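Local coordinates for protein pleckstrin homology domain-containing family A member 8 (Homo sapiens, PDB 5KDI) that binds simple glycosphingolipids in an all-helical GLTP-fold domain and probably transfers them between membranes, at residues Ile121-Ala124 with Leu125-Tyr129; Glu172-Ser175 with Ile176-Arg180; Pro187-Glu190 with Lys191-Ile195; Leu196-Leu199 with Tyr200-Gly204. The protein carries 2 engineered substitutions. All coordinates share one frame; numbering follows the deposited sequence. Where two conformers were deposited one is given.

Contact 1 of 4, residues Ile121-Ala124 with Leu125-Tyr129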
ATOM      1  N   ILE A 121      -6.574  17.150  -4.209  1.00 28.41           N
ATOM      2  CA  ILE A 121      -6.343  15.862  -3.501  1.00 25.62           C
ATOM      3  C   ILE A 121      -7.606  15.069  -3.347  1.00 23.86           C
ATOM      4  O   ILE A 121      -7.580  13.844  -3.518  1.00 23.12           O
ATOM      5  CB  ILE A 121      -5.629  16.082  -2.126  1.00 28.00           C
ATOM      6  CG1 ILE A 121      -4.263  16.745  -2.387  1.00 26.05           C
ATOM      7  CG2 ILE A 121      -5.491  14.781  -1.324  1.00 24.61           C
ATOM      8  CD1 ILE A 121      -3.302  15.859  -3.174  1.00 29.04           C
ATOM      9  N   GLN A 122      -8.726  15.724  -3.038  1.00 25.03           N
ATOM     10  CA  GLN A 122     -10.014  15.033  -3.018  1.00 27.54           C
ATOM     11  C   GLN A 122     -10.387  14.367  -4.335  1.00 27.41           C
ATOM     12  O   GLN A 122     -10.836  13.188  -4.357  1.00 26.02           O
ATOM     13  CB  GLN A 122     -11.143  16.000  -2.569  1.00 27.30           C
ATOM     14  CG  GLN A 122     -11.054  16.387  -1.152  1.00 30.44           C
ATOM     15  CD  GLN A 122     -12.147  17.378  -0.790  1.00 36.33           C
ATOM     16  OE1 GLN A 122     -12.397  18.369  -1.533  1.00 46.24           O
ATOM     17  NE2 GLN A 122     -12.788  17.170   0.310  1.00 41.47           N
ATOM     18  N   THR A 123     -10.149  15.080  -5.432  1.00 26.28           N
ATOM     19  CA  THR A 123     -10.420  14.510  -6.772  1.00 25.57           C
ATOM     20  C   THR A 123      -9.560  13.251  -7.010  1.00 22.98           C
ATOM     21  O   THR A 123     -10.052  12.219  -7.472  1.00 23.77           O
ATOM     22  CB  THR A 123     -10.255  15.551  -7.893  1.00 30.87           C
ATOM     23  OG1 THR A 123     -11.186  16.639  -7.679  1.00 36.72           O
ATOM     24  CG2 THR A 123     -10.486  14.918  -9.310  1.00 35.59           C
ATOM     25  N   ALA A 124      -8.261  13.374  -6.706  1.00 23.26           N
ATOM     26  CA  ALA A 124      -7.325  12.299  -6.871  1.00 23.73           C
ATOM     27  C   ALA A 124      -7.748  11.043  -6.062  1.00 21.06           C
ATOM     28  O   ALA A 124      -7.756   9.897  -6.577  1.00 21.47           O
ATOM     29  CB  ALA A 124      -5.887  12.749  -6.516  1.00 24.16           C
ATOM     30  N   LEU A 125      -8.081  11.244  -4.786  1.00 19.70           N
ATOM     31  CA  LEU A 125      -8.500  10.176  -3.877  1.00 19.65           C
ATOM     32  C   LEU A 125      -9.782   9.544  -4.332  1.00 20.02           C
ATOM     33  O   LEU A 125      -9.881   8.307  -4.417  1.00 21.22           O
ATOM     34  CB  LEU A 125      -8.676  10.703  -2.480  1.00 20.69           C
ATOM     35  CG  LEU A 125      -7.422  11.051  -1.667  1.00 21.73           C
ATOM     36  CD1 LEU A 125      -7.810  11.912  -0.451  1.00 24.94           C
ATOM     37  CD2 LEU A 125      -6.621   9.781  -1.278  1.00 20.47           C
ATOM     38  N   ASN A 126     -10.757  10.354  -4.721  1.00 21.65           N
ATOM     39  CA  ASN A 126     -12.038   9.830  -5.060  1.00 24.02           C
ATOM     40  C   ASN A 126     -11.972   9.084  -6.408  1.00 22.43           C
ATOM     41  O   ASN A 126     -12.577   8.037  -6.570  1.00 22.98           O
ATOM     42  CB  ASN A 126     -13.082  10.951  -5.131  1.00 28.85           C
ATOM     43  CG  ASN A 126     -14.467  10.405  -5.131  1.00 32.74           C
ATOM     44  OD1 ASN A 126     -14.792   9.546  -4.331  1.00 33.31           O
ATOM     45  ND2 ASN A 126     -15.287  10.871  -6.085  1.00 43.79           N
ATOM     46  N   ASN A 127     -11.201   9.603  -7.357  1.00 22.76           N
ATOM     47  CA  ASN A 127     -11.029   8.893  -8.635  1.00 22.98           C
ATOM     48  C   ASN A 127     -10.412   7.517  -8.402  1.00 22.61           C
ATOM     49  O   ASN A 127     -10.902   6.461  -8.917  1.00 26.19           O
ATOM     50  CB  ASN A 127     -10.130   9.710  -9.534  1.00 26.20           C
ATOM     51  CG  ASN A 127     -10.880  10.901 -10.230  1.00 34.80           C
ATOM     52  OD1 ASN A 127     -12.108  11.087 -10.094  1.00 34.65           O
ATOM     53  ND2 ASN A 127     -10.123  11.691 -11.024  1.00 32.34           N
ATOM     54  N   ALA A 128      -9.361   7.493  -7.579  1.00 21.71           N
ATOM     55  CA  ALA A 128      -8.663   6.222  -7.302  1.00 21.23           C
ATOM     56  C   ALA A 128      -9.600   5.258  -6.546  1.00 18.59           C
ATOM     57  O   ALA A 128      -9.634   4.041  -6.872  1.00 19.94           O
ATOM     58  CB  ALA A 128      -7.401   6.494  -6.515  1.00 22.21           C
ATOM     59  N   TYR A 129     -10.383   5.812  -5.604  1.00 19.64           N
ATOM     60  CA  TYR A 129     -11.281   4.967  -4.797  1.00 21.51           C
ATOM     61  C   TYR A 129     -12.299   4.167  -5.629  1.00 18.42           C
ATOM     62  O   TYR A 129     -12.457   2.911  -5.498  1.00 19.34           O
ATOM     63  CB  TYR A 129     -12.017   5.843  -3.765  1.00 20.95           C
ATOM     64  CG  TYR A 129     -12.886   5.040  -2.843  1.00 17.07           C
ATOM     65  CD1 TYR A 129     -14.253   5.170  -2.877  1.00 18.18           C
ATOM     66  CD2 TYR A 129     -12.339   4.239  -1.853  1.00 20.82           C
ATOM     67  CE1 TYR A 129     -15.056   4.446  -1.998  1.00 19.38           C
ATOM     68  CE2 TYR A 129     -13.133   3.497  -0.999  1.00 19.34           C
ATOM     69  CZ  TYR A 129     -14.499   3.638  -1.041  1.00 17.47           C
ATOM     70  OH  TYR A 129     -15.290   2.932  -0.162  1.00 19.07           O
TER
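Leu125 and Asn127 each settle one turn beyond their partners, Ile121 and Thr123, and both pairs are tied together by the backbone of helix 121-131. Four successive amides are satisfied in the i to i+4 pattern: Leu125 N donates to Ile121 O at 2.9 Å, Asn126 N to Gln122 O, Asn127 N to Thr123 O, and Ala128 N to Ala124 O at a slightly longer 3.1 Å. Thr123 O also lies against the side-chain amide of Asn127, with CG at 3.2 Å, because that group folds back beside its own backbone N (chi1 -79°). There Asn127 ND2 runs alongside the threonine methyl, CG2 to ND2 3.7 Å. The helix is part of the two-layer, all-helical GLTP fold, and through Leu125 it contributes to the glycolipid pocket: this side chain touches the bound glycosphingolipid and packs on Phe106 and Phe110. Ile121 CG2 reaches Leu125 CD1 at 3.8 Å, the two branched chains meeting at a slant, while Ile121 itself rests on Tyr155 and Phe158. Residues outside this stretch satisfy further polar atoms: Asn127 ND2 is bonded to Glu113 OE2 of helix 93-115, Gln122, directed away from the following turn, gives its NE2 to Leu149 O, and near the start of the helix Thr123 N is bonded to Asp120 OD1.

Contact 2 of 4, residues Glu172-Ser175 with Ile176-Arg180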
ATOM      1  N   GLU A 172      11.598  24.025  -7.179  1.00 35.01           N
ATOM      2  CA  GLU A 172      11.351  23.259  -8.403  1.00 32.14           C
ATOM      3  C   GLU A 172      11.994  21.847  -8.320  1.00 41.04           C
ATOM      4  O   GLU A 172      11.442  20.879  -8.862  1.00 39.33           O
ATOM      5  CB  GLU A 172      11.864  24.003  -9.661  1.00 38.45           C
ATOM      6  CG  GLU A 172      11.481  23.296 -10.963  1.00 40.46           C
ATOM      7  CD  GLU A 172      12.019  23.987 -12.191  1.00 57.10           C
ATOM      8  OE1 GLU A 172      13.248  24.252 -12.273  1.00 47.53           O
ATOM      9  OE2 GLU A 172      11.193  24.253 -13.081  1.00 74.17           O
ATOM     10  N   ALA A 173      13.183  21.761  -7.697  1.00 35.31           N
ATOM     11  CA  ALA A 173      13.939  20.493  -7.541  1.00 37.04           C
ATOM     12  C   ALA A 173      13.095  19.413  -6.879  1.00 33.46           C
ATOM     13  O   ALA A 173      13.231  18.190  -7.160  1.00 28.89           O
ATOM     14  CB  ALA A 173      15.232  20.720  -6.747  1.00 44.13           C
ATOM     15  N   PHE A 174      12.153  19.857  -6.036  1.00 33.63           N
ATOM     16  CA  PHE A 174      11.315  18.896  -5.340  1.00 32.63           C
ATOM     17  C   PHE A 174      10.276  18.319  -6.263  1.00 29.86           C
ATOM     18  O   PHE A 174      10.057  17.122  -6.217  1.00 32.95           O
ATOM     19  CB  PHE A 174      10.677  19.561  -4.084  1.00 31.05           C
ATOM     20  CG  PHE A 174       9.678  18.675  -3.403  1.00 32.30           C
ATOM     21  CD1 PHE A 174      10.122  17.717  -2.485  1.00 34.26           C
ATOM     22  CD2 PHE A 174       8.313  18.736  -3.709  1.00 31.16           C
ATOM     23  CE1 PHE A 174       9.242  16.859  -1.863  1.00 38.92           C
ATOM     24  CE2 PHE A 174       7.410  17.894  -3.063  1.00 34.61           C
ATOM     25  CZ  PHE A 174       7.887  16.939  -2.155  1.00 32.24           C
ATOM     26  N   SER A 175       9.648  19.175  -7.083  1.00 32.14           N
ATOM     27  CA  SER A 175       8.670  18.714  -8.063  1.00 30.51           C
ATOM     28  C   SER A 175       9.311  17.724  -9.032  1.00 33.12           C
ATOM     29  O   SER A 175       8.710  16.709  -9.382  1.00 32.09           O
ATOM     30  CB  SER A 175       8.089  19.847  -8.887  1.00 33.80           C
ATOM     31  OG  SER A 175       7.251  20.617  -8.076  1.00 48.36           O
ATOM     32  N   ILE A 176      10.519  18.068  -9.479  1.00 29.60           N
ATOM     33  CA  ILE A 176      11.315  17.162 -10.321  1.00 32.39           C
ATOM     34  C   ILE A 176      11.613  15.851  -9.557  1.00 30.18           C
ATOM     35  O   ILE A 176      11.535  14.746 -10.117  1.00 31.09           O
ATOM     36  CB  ILE A 176      12.658  17.831 -10.814  1.00 39.59           C
ATOM     37  CG1 ILE A 176      12.368  19.151 -11.550  1.00 46.11           C
ATOM     38  CG2 ILE A 176      13.490  16.862 -11.613  1.00 43.31           C
ATOM     39  CD1 ILE A 176      11.221  19.093 -12.509  1.00 51.25           C
ATOM     40  N   GLY A 177      11.997  15.983  -8.289  1.00 29.39           N
ATOM     41  CA  GLY A 177      12.309  14.825  -7.462  1.00 28.05           C
ATOM     42  C   GLY A 177      11.124  13.916  -7.190  1.00 29.71           C
ATOM     43  O   GLY A 177      11.256  12.682  -7.204  1.00 27.02           O
ATOM     44  N   MET A 178       9.952  14.534  -7.005  1.00 25.94           N
ATOM     45  CA  MET A 178       8.688  13.782  -6.895  1.00 31.08           C
ATOM     46  C   MET A 178       8.406  12.964  -8.158  1.00 25.17           C
ATOM     47  O   MET A 178       8.039  11.791  -8.073  1.00 23.86           O
ATOM     48  CB  MET A 178       7.534  14.740  -6.714  1.00 40.69           C
ATOM     49  CG  MET A 178       7.431  15.232  -5.317  1.00 46.37           C
ATOM     50  SD  MET A 178       6.459  14.071  -4.376  1.00 48.50           S
ATOM     51  CE  MET A 178       4.889  14.621  -5.002  1.00 37.82           C
ATOM     52  N   GLN A 179       8.555  13.598  -9.320  1.00 27.14           N
ATOM     53  CA  GLN A 179       8.394  12.912 -10.613  1.00 26.15           C
ATOM     54  C   GLN A 179       9.385  11.774 -10.746  1.00 22.55           C
ATOM     55  O   GLN A 179       8.971  10.672 -11.149  1.00 23.80           O
ATOM     56  CB  GLN A 179       8.525  13.851 -11.837  1.00 26.86           C
ATOM     57  CG  GLN A 179       7.391  14.849 -11.911  1.00 29.97           C
ATOM     58  CD  GLN A 179       6.077  14.201 -12.312  1.00 30.69           C
ATOM     59  OE1 GLN A 179       6.044  13.320 -13.169  1.00 32.83           O
ATOM     60  NE2 GLN A 179       4.996  14.581 -11.629  1.00 32.01           N
ATOM     61  N   ARG A 180      10.668  12.036 -10.448  1.00 22.58           N
ATOM     62  CA  ARG A 180      11.726  11.008 -10.500  1.00 23.83           C
ATOM     63  C   ARG A 180      11.374   9.874  -9.622  1.00 19.26           C
ATOM     64  O   ARG A 180      11.389   8.704 -10.068  1.00 20.74           O
ATOM     65  CB  ARG A 180      13.076  11.623 -10.071  1.00 22.08           C
ATOM     66  CG  ARG A 180      14.273  10.693  -9.890  1.00 27.29           C
ATOM     67  CD  ARG A 180      15.407  11.234  -9.061  1.00 27.93           C
ATOM     68  NE  ARG A 180      14.962  11.469  -7.679  1.00 33.00           N
ATOM     69  CZ  ARG A 180      15.120  12.573  -6.962  1.00 38.53           C
ATOM     70  NH1 ARG A 180      15.744  13.638  -7.474  1.00 44.56           N
ATOM     71  NH2 ARG A 180      14.616  12.599  -5.725  1.00 38.46           N
TER
HETATM   72  O   HOH W   1       5.566  16.885  -9.697  1.00 49.49           O
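Ile176 hugs the turn before it, its CG1 lying 3.3 Å from Glu172 O, the same carbonyl that accepts the Ile176 amide in a nearly straight bond (173° at the hydrogen). The CG1 branch also approaches the methylene part of Glu172, at 4.3 Å from CG. Ser175 adds mainly backbone: its carbonyl receives Gln179 N at 3.1 Å and also a proton from a water, which in turn accepts from Gln179 NE2. This water bridges one turn of the long helix 172-202 of the GLTP fold, near the helix's beginning, and Gln179 has a second anchor in Lys115, whose NZ bonds to OE1. On another side of the helix Met178 meets Phe174 in a CH-pi and Met-aromatic contact. Met178 CG sits over one ring face, 3.9 Å from the centroid and displaced toward the rim, whereas SD stands obliquely to the ring, 3.9 Å from Phe174 CZ. With its CG anti to the backbone N (chi1 174°), the phenyl group leans along the helix toward Met178, whose chain bends at chi2 and chi3. Thr2 touches both side chains; Thr163 adds to the packing on Phe174 and Phe4 to that on Met178.

Contact 3 of 4, residues Pro187-Glu190 with Lys191-Ile195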
ATOM      1  N   PRO A 187       5.750   2.013 -10.965  1.00 15.52           N
ATOM      2  CA  PRO A 187       5.864   0.789 -11.769  1.00 16.06           C
ATOM      3  C   PRO A 187       6.410  -0.365 -10.976  1.00 15.75           C
ATOM      4  O   PRO A 187       6.078  -1.543 -11.246  1.00 16.90           O
ATOM      5  CB  PRO A 187       6.771   1.167 -12.894  1.00 16.72           C
ATOM      6  CG  PRO A 187       7.449   2.359 -12.485  1.00 21.88           C
ATOM      7  CD  PRO A 187       6.558   3.114 -11.528  1.00 18.91           C
ATOM      8  N   ALA A 188       7.266  -0.090  -9.985  1.00 16.39           N
ATOM      9  CA  ALA A 188       7.771  -1.187  -9.130  1.00 16.57           C
ATOM     10  C   ALA A 188       6.616  -1.787  -8.343  1.00 16.78           C
ATOM     11  O   ALA A 188       6.478  -2.996  -8.287  1.00 16.10           O
ATOM     12  CB  ALA A 188       8.863  -0.674  -8.158  1.00 18.13           C
ATOM     13  N   MET A 189       5.775  -0.947  -7.763  1.00 15.89           N
ATOM     14  CA  MET A 189       4.597  -1.415  -7.047  1.00 15.74           C
ATOM     15  C   MET A 189       3.675  -2.218  -7.971  1.00 15.79           C
ATOM     16  O   MET A 189       3.194  -3.318  -7.637  1.00 18.77           O
ATOM     17  CB  MET A 189       3.837  -0.283  -6.350  0.60 15.24           C
ATOM     18  CG  MET A 189       2.958  -0.833  -5.264  0.60 15.13           C
ATOM     19  SD  MET A 189       1.611   0.307  -4.880  0.60 18.20           S
ATOM     20  CE  MET A 189       2.456   1.854  -4.753  0.60 12.95           C
ATOM     21  N   GLU A 190       3.434  -1.666  -9.168  1.00 17.55           N
ATOM     22  CA  GLU A 190       2.561  -2.341 -10.172  1.00 18.81           C
ATOM     23  C   GLU A 190       3.091  -3.758 -10.435  1.00 17.06           C
ATOM     24  O   GLU A 190       2.306  -4.704 -10.577  1.00 18.11           O
ATOM     25  CB  GLU A 190       2.518  -1.534 -11.453  0.60 20.06           C
ATOM     26  CG  GLU A 190       1.587  -1.977 -12.570  0.60 24.44           C
ATOM     27  CD  GLU A 190       1.617  -1.074 -13.847  0.60 40.63           C
ATOM     28  OE1 GLU A 190       2.453  -0.142 -13.958  0.60 42.14           O
ATOM     29  OE2 GLU A 190       0.805  -1.302 -14.782  0.60 44.07           O
ATOM     30  N   LYS A 191       4.410  -3.881 -10.631  1.00 15.90           N
ATOM     31  CA  LYS A 191       4.992  -5.171 -10.946  1.00 16.73           C
ATOM     32  C   LYS A 191       4.691  -6.202  -9.828  1.00 18.97           C
ATOM     33  O   LYS A 191       4.296  -7.347 -10.094  1.00 18.38           O
ATOM     34  CB  LYS A 191       6.506  -5.052 -11.168  0.50 19.00           C
ATOM     35  CG  LYS A 191       7.200  -6.363 -11.409  0.50 19.89           C
ATOM     36  CD  LYS A 191       8.693  -6.131 -11.606  0.50 23.31           C
ATOM     37  CE  LYS A 191       9.383  -7.409 -12.042  0.50 28.84           C
ATOM     38  NZ  LYS A 191       9.338  -7.674 -13.513  0.50 37.77           N
ATOM     39  N   GLN A 192       4.915  -5.777  -8.595  1.00 15.22           N
ATOM     40  CA  GLN A 192       4.672  -6.643  -7.454  1.00 15.60           C
ATOM     41  C   GLN A 192       3.195  -6.964  -7.284  1.00 15.41           C
ATOM     42  O   GLN A 192       2.832  -8.133  -7.024  1.00 15.88           O
ATOM     43  CB  GLN A 192       5.281  -6.044  -6.201  1.00 15.40           C
ATOM     44  CG  GLN A 192       6.805  -5.948  -6.305  1.00 17.13           C
ATOM     45  CD  GLN A 192       7.450  -5.114  -5.255  1.00 22.27           C
ATOM     46  OE1 GLN A 192       6.959  -5.086  -4.096  1.00 28.77           O
ATOM     47  NE2 GLN A 192       8.600  -4.437  -5.621  1.00 22.55           N
ATOM     48  N   LEU A 193       2.355  -5.962  -7.483  1.00 16.32           N
ATOM     49  CA  LEU A 193       0.892  -6.217  -7.345  1.00 17.41           C
ATOM     50  C   LEU A 193       0.407  -7.208  -8.439  1.00 16.08           C
ATOM     51  O   LEU A 193      -0.480  -8.000  -8.194  1.00 17.44           O
ATOM     52  CB  LEU A 193       0.107  -4.954  -7.411  1.00 16.83           C
ATOM     53  CG  LEU A 193       0.303  -4.055  -6.238  1.00 16.65           C
ATOM     54  CD1 LEU A 193      -0.378  -2.664  -6.450  1.00 22.47           C
ATOM     55  CD2 LEU A 193      -0.228  -4.667  -4.963  1.00 22.43           C
ATOM     56  N   ALA A 194       0.976  -7.112  -9.655  1.00 16.13           N
ATOM     57  CA  ALA A 194       0.597  -8.018 -10.758  1.00 16.51           C
ATOM     58  C   ALA A 194       0.963  -9.471 -10.420  1.00 17.20           C
ATOM     59  O   ALA A 194       0.204 -10.386 -10.688  1.00 17.33           O
ATOM     60  CB  ALA A 194       1.196  -7.560 -12.088  1.00 18.30           C
ATOM     61  N   ILE A 195       2.163  -9.635  -9.838  1.00 17.82           N
ATOM     62  CA  ILE A 195       2.623 -10.942  -9.374  1.00 18.22           C
ATOM     63  C   ILE A 195       1.620 -11.479  -8.380  1.00 15.44           C
ATOM     64  O   ILE A 195       1.220 -12.664  -8.427  1.00 16.27           O
ATOM     65  CB  ILE A 195       4.083 -10.877  -8.837  1.00 17.64           C
ATOM     66  CG1 ILE A 195       5.039 -10.546  -9.960  1.00 19.62           C
ATOM     67  CG2 ILE A 195       4.458 -12.148  -8.043  1.00 18.51           C
ATOM     68  CD1 ILE A 195       6.449 -10.121  -9.542  1.00 21.75           C
TER
HETATM   69  O   HOH W   2       9.174  -4.401  -8.422  1.00 29.59           O
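Met189 and Leu193 run side by side on the inner face of helix 172-202, a long helix of the GLTP fold that packs here on helix 93-115. In the modelled conformer of Met189, one of two, SD lies 3.9 Å from Leu193 CD1, with Met189 CG scarcely farther from the same methyl. With CG anti to the backbone N (chi1 -160°), Met189 reaches out from the helix, and Leu193 CD1 leans back toward its thioether. Lys108 touches Met189, and Lys101 and Lys105 touch Leu193, so side chains of lysines line this seam. Packing on the other flank involves the N-terminal loop, with Ser12 against Ala188, Ile14 against Gln192 and Leu16 against Lys191. The backbone hydrogen bonds follow the regular i to i+4 ladder from Pro187 O, where the helix is kinked, to Glu190 O: Leu193 N to Met189 O is 2.8 Å and Gln192 N to Ala188 O 3.2 Å. The remaining polar link is mediated by water. Gln192, its chain extended beyond CG, brings its amide alongside the preceding turn, and one water donates to Ala188 O at 3.0 Å while accepting from Gln192 NE2 at 2.9 Å.

Contact 4 of 4, residues Leu196-Leu199 with Tyr200-Gly204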
ATOM      1  N   LEU A 196       1.257 -10.671  -7.406  1.00 16.81           N
ATOM      2  CA  LEU A 196       0.328 -11.091  -6.355  1.00 15.48           C
ATOM      3  C   LEU A 196      -1.072 -11.409  -6.916  1.00 15.65           C
ATOM      4  O   LEU A 196      -1.717 -12.388  -6.520  1.00 17.81           O
ATOM      5  CB  LEU A 196       0.286 -10.089  -5.182  1.00 15.69           C
ATOM      6  CG  LEU A 196       1.549 -10.023  -4.348  1.00 16.47           C
ATOM      7  CD1 LEU A 196       1.428  -8.896  -3.382  1.00 19.40           C
ATOM      8  CD2 LEU A 196       1.885 -11.364  -3.653  1.00 19.85           C
ATOM      9  N   ASP A 197      -1.521 -10.549  -7.821  1.00 16.70           N
ATOM     10  CA  ASP A 197      -2.821 -10.770  -8.442  1.00 17.00           C
ATOM     11  C   ASP A 197      -2.858 -12.123  -9.147  1.00 17.33           C
ATOM     12  O   ASP A 197      -3.823 -12.877  -8.997  1.00 19.47           O
ATOM     13  CB  ASP A 197      -3.174  -9.656  -9.400  1.00 17.24           C
ATOM     14  CG  ASP A 197      -3.566  -8.356  -8.746  1.00 19.25           C
ATOM     15  OD1 ASP A 197      -3.814  -8.290  -7.524  1.00 22.01           O
ATOM     16  OD2 ASP A 197      -3.639  -7.332  -9.481  1.00 27.40           O
ATOM     17  N   THR A 198      -1.804 -12.441  -9.892  1.00 16.61           N
ATOM     18  CA  THR A 198      -1.713 -13.744 -10.603  1.00 17.56           C
ATOM     19  C   THR A 198      -1.734 -14.913  -9.578  1.00 17.97           C
ATOM     20  O   THR A 198      -2.445 -15.889  -9.755  1.00 20.04           O
ATOM     21  CB  THR A 198      -0.491 -13.748 -11.511  1.00 22.39           C
ATOM     22  OG1 THR A 198      -0.653 -12.726 -12.477  1.00 22.74           O
ATOM     23  CG2 THR A 198      -0.324 -15.116 -12.178  1.00 23.07           C
ATOM     24  N   LEU A 199      -0.950 -14.799  -8.502  1.00 18.17           N
ATOM     25  CA  LEU A 199      -0.878 -15.808  -7.481  1.00 17.84           C
ATOM     26  C   LEU A 199      -2.298 -16.059  -6.930  1.00 18.90           C
ATOM     27  O   LEU A 199      -2.731 -17.205  -6.795  1.00 21.59           O
ATOM     28  CB  LEU A 199       0.078 -15.380  -6.394  1.00 19.46           C
ATOM     29  CG  LEU A 199       0.174 -16.310  -5.181  1.00 22.24           C
ATOM     30  CD1 LEU A 199       1.052 -17.511  -5.490  1.00 29.53           C
ATOM     31  CD2 LEU A 199       0.767 -15.510  -3.976  1.00 20.34           C
ATOM     32  N   TYR A 200      -2.982 -14.970  -6.563  1.00 16.29           N
ATOM     33  CA  TYR A 200      -4.334 -15.112  -6.009  1.00 16.46           C
ATOM     34  C   TYR A 200      -5.341 -15.697  -7.023  1.00 18.15           C
ATOM     35  O   TYR A 200      -6.120 -16.564  -6.661  1.00 21.44           O
ATOM     36  CB  TYR A 200      -4.793 -13.831  -5.374  1.00 16.65           C
ATOM     37  CG  TYR A 200      -4.261 -13.626  -3.960  1.00 16.34           C
ATOM     38  CD1 TYR A 200      -2.902 -13.481  -3.695  1.00 16.29           C
ATOM     39  CD2 TYR A 200      -5.118 -13.584  -2.875  1.00 17.42           C
ATOM     40  CE1 TYR A 200      -2.419 -13.300  -2.424  1.00 15.75           C
ATOM     41  CE2 TYR A 200      -4.654 -13.359  -1.601  1.00 15.64           C
ATOM     42  CZ  TYR A 200      -3.298 -13.293  -1.348  1.00 15.30           C
ATOM     43  OH  TYR A 200      -2.813 -13.123  -0.096  1.00 17.36           O
ATOM     44  N   GLU A 201      -5.293 -15.233  -8.267  1.00 20.06           N
ATOM     45  CA  GLU A 201      -6.173 -15.738  -9.290  1.00 23.02           C
ATOM     46  C   GLU A 201      -5.951 -17.236  -9.523  1.00 23.53           C
ATOM     47  O   GLU A 201      -6.929 -17.986  -9.589  1.00 24.78           O
ATOM     48  CB  GLU A 201      -6.077 -14.926 -10.577  0.50 24.37           C
ATOM     49  CG  GLU A 201      -6.445 -13.443 -10.375  0.50 22.58           C
ATOM     50  CD  GLU A 201      -5.854 -12.501 -11.439  0.50 29.15           C
ATOM     51  OE1 GLU A 201      -5.350 -13.001 -12.466  0.50 34.93           O
ATOM     52  OE2 GLU A 201      -5.877 -11.256 -11.226  0.50 29.71           O
ATOM     53  N   VAL A 202      -4.696 -17.628  -9.714  1.00 21.16           N
ATOM     54  CA  VAL A 202      -4.369 -18.992 -10.067  1.00 24.32           C
ATOM     55  C   VAL A 202      -4.775 -20.007  -8.973  1.00 27.52           C
ATOM     56  O   VAL A 202      -5.202 -21.115  -9.287  1.00 28.61           O
ATOM     57  CB  VAL A 202      -2.875 -19.165 -10.461  0.50 25.80           C
ATOM     58  CG1 VAL A 202      -2.531 -20.629 -10.702  0.50 24.73           C
ATOM     59  CG2 VAL A 202      -2.577 -18.410 -11.733  0.50 30.52           C
ATOM     60  N   HIS A 203      -4.699 -19.591  -7.714  1.00 24.00           N
ATOM     61  CA  HIS A 203      -4.968 -20.481  -6.598  1.00 25.05           C
ATOM     62  C   HIS A 203      -6.377 -20.271  -6.051  1.00 21.77           C
ATOM     63  O   HIS A 203      -6.730 -20.835  -5.030  1.00 23.69           O
ATOM     64  CB  HIS A 203      -3.926 -20.316  -5.556  1.00 22.01           C
ATOM     65  CG  HIS A 203      -2.567 -20.743  -6.028  1.00 27.50           C
ATOM     66  ND1 HIS A 203      -2.191 -22.046  -6.088  1.00 35.94           N
ATOM     67  CD2 HIS A 203      -1.539 -20.001  -6.578  1.00 24.35           C
ATOM     68  CE1 HIS A 203      -0.922 -22.128  -6.575  1.00 31.73           C
ATOM     69  NE2 HIS A 203      -0.525 -20.877  -6.911  1.00 32.75           N
ATOM     70  N   GLY A 204      -7.184 -19.449  -6.708  1.00 20.79           N
ATOM     71  CA  GLY A 204      -8.600 -19.365  -6.327  1.00 22.91           C
ATOM     72  C   GLY A 204      -8.791 -18.616  -4.990  1.00 20.69           C
ATOM     73  O   GLY A 204      -9.750 -18.936  -4.256  1.00 24.80           O
TER
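Leu199 O is approached by the imidazole of His203 edge-on, in the ring plane, with CD2 3.0 Å away, while His203 N donates to the same oxygen at 3.2 Å through a bent bond (145°). His203 CG lies beside its own backbone N (chi1 -65°), which brings the ring edge back to that carbonyl. Leu199 CD1 adds an apolar touch to the ring, 3.8 Å from His203 CD2. Earlier in the turn, the Tyr200 ring places CD1 at 3.3 Å from Leu196 O, which lies near the ring plane and also accepts the Tyr200 amide. The helix stops here in a Schellman motif: Gly204, at positive phi (73°), is the C-prime residue, its N bonded to Glu201 O and the following Leu205 N to Tyr200 O. Farther out, helix 93-115 fixes the buried tyrosine, Thr94 O bonding its OH and Lys101 making a cation-pi contact, and Leu79 of helix 74-83 packs on Leu199 and His203. In the given conformer of Glu201, one of two, the like charges lie 4.8 Å apart (Asp197 OD2 to Glu201 OE2); any repulsion would probably be eased by the salt bridge from Asp197 OD2 to Lys105 NZ.

Contact 1 comes first along the chain, on helix 121-131; contacts 2, 3 and 4 then follow in order on helix 172-202. Contact 2 lies near the start of that long helix and contact 4 at its end, their centres about 36 Å apart on opposite sides of the chain's centre. Contacts 3 and 4 adjoin in sequence, with centres about 14 Å apart. Contact 1 touches none of the others, its nearest atoms being about 8 Å from contact 2. Helix 93-115 meets side chains from all four. Contact 1 reaches the glycolipid directly through Leu125, whereas the other three belong to helix 172-202, which packs on helix 93-115 from the side away from contact 1.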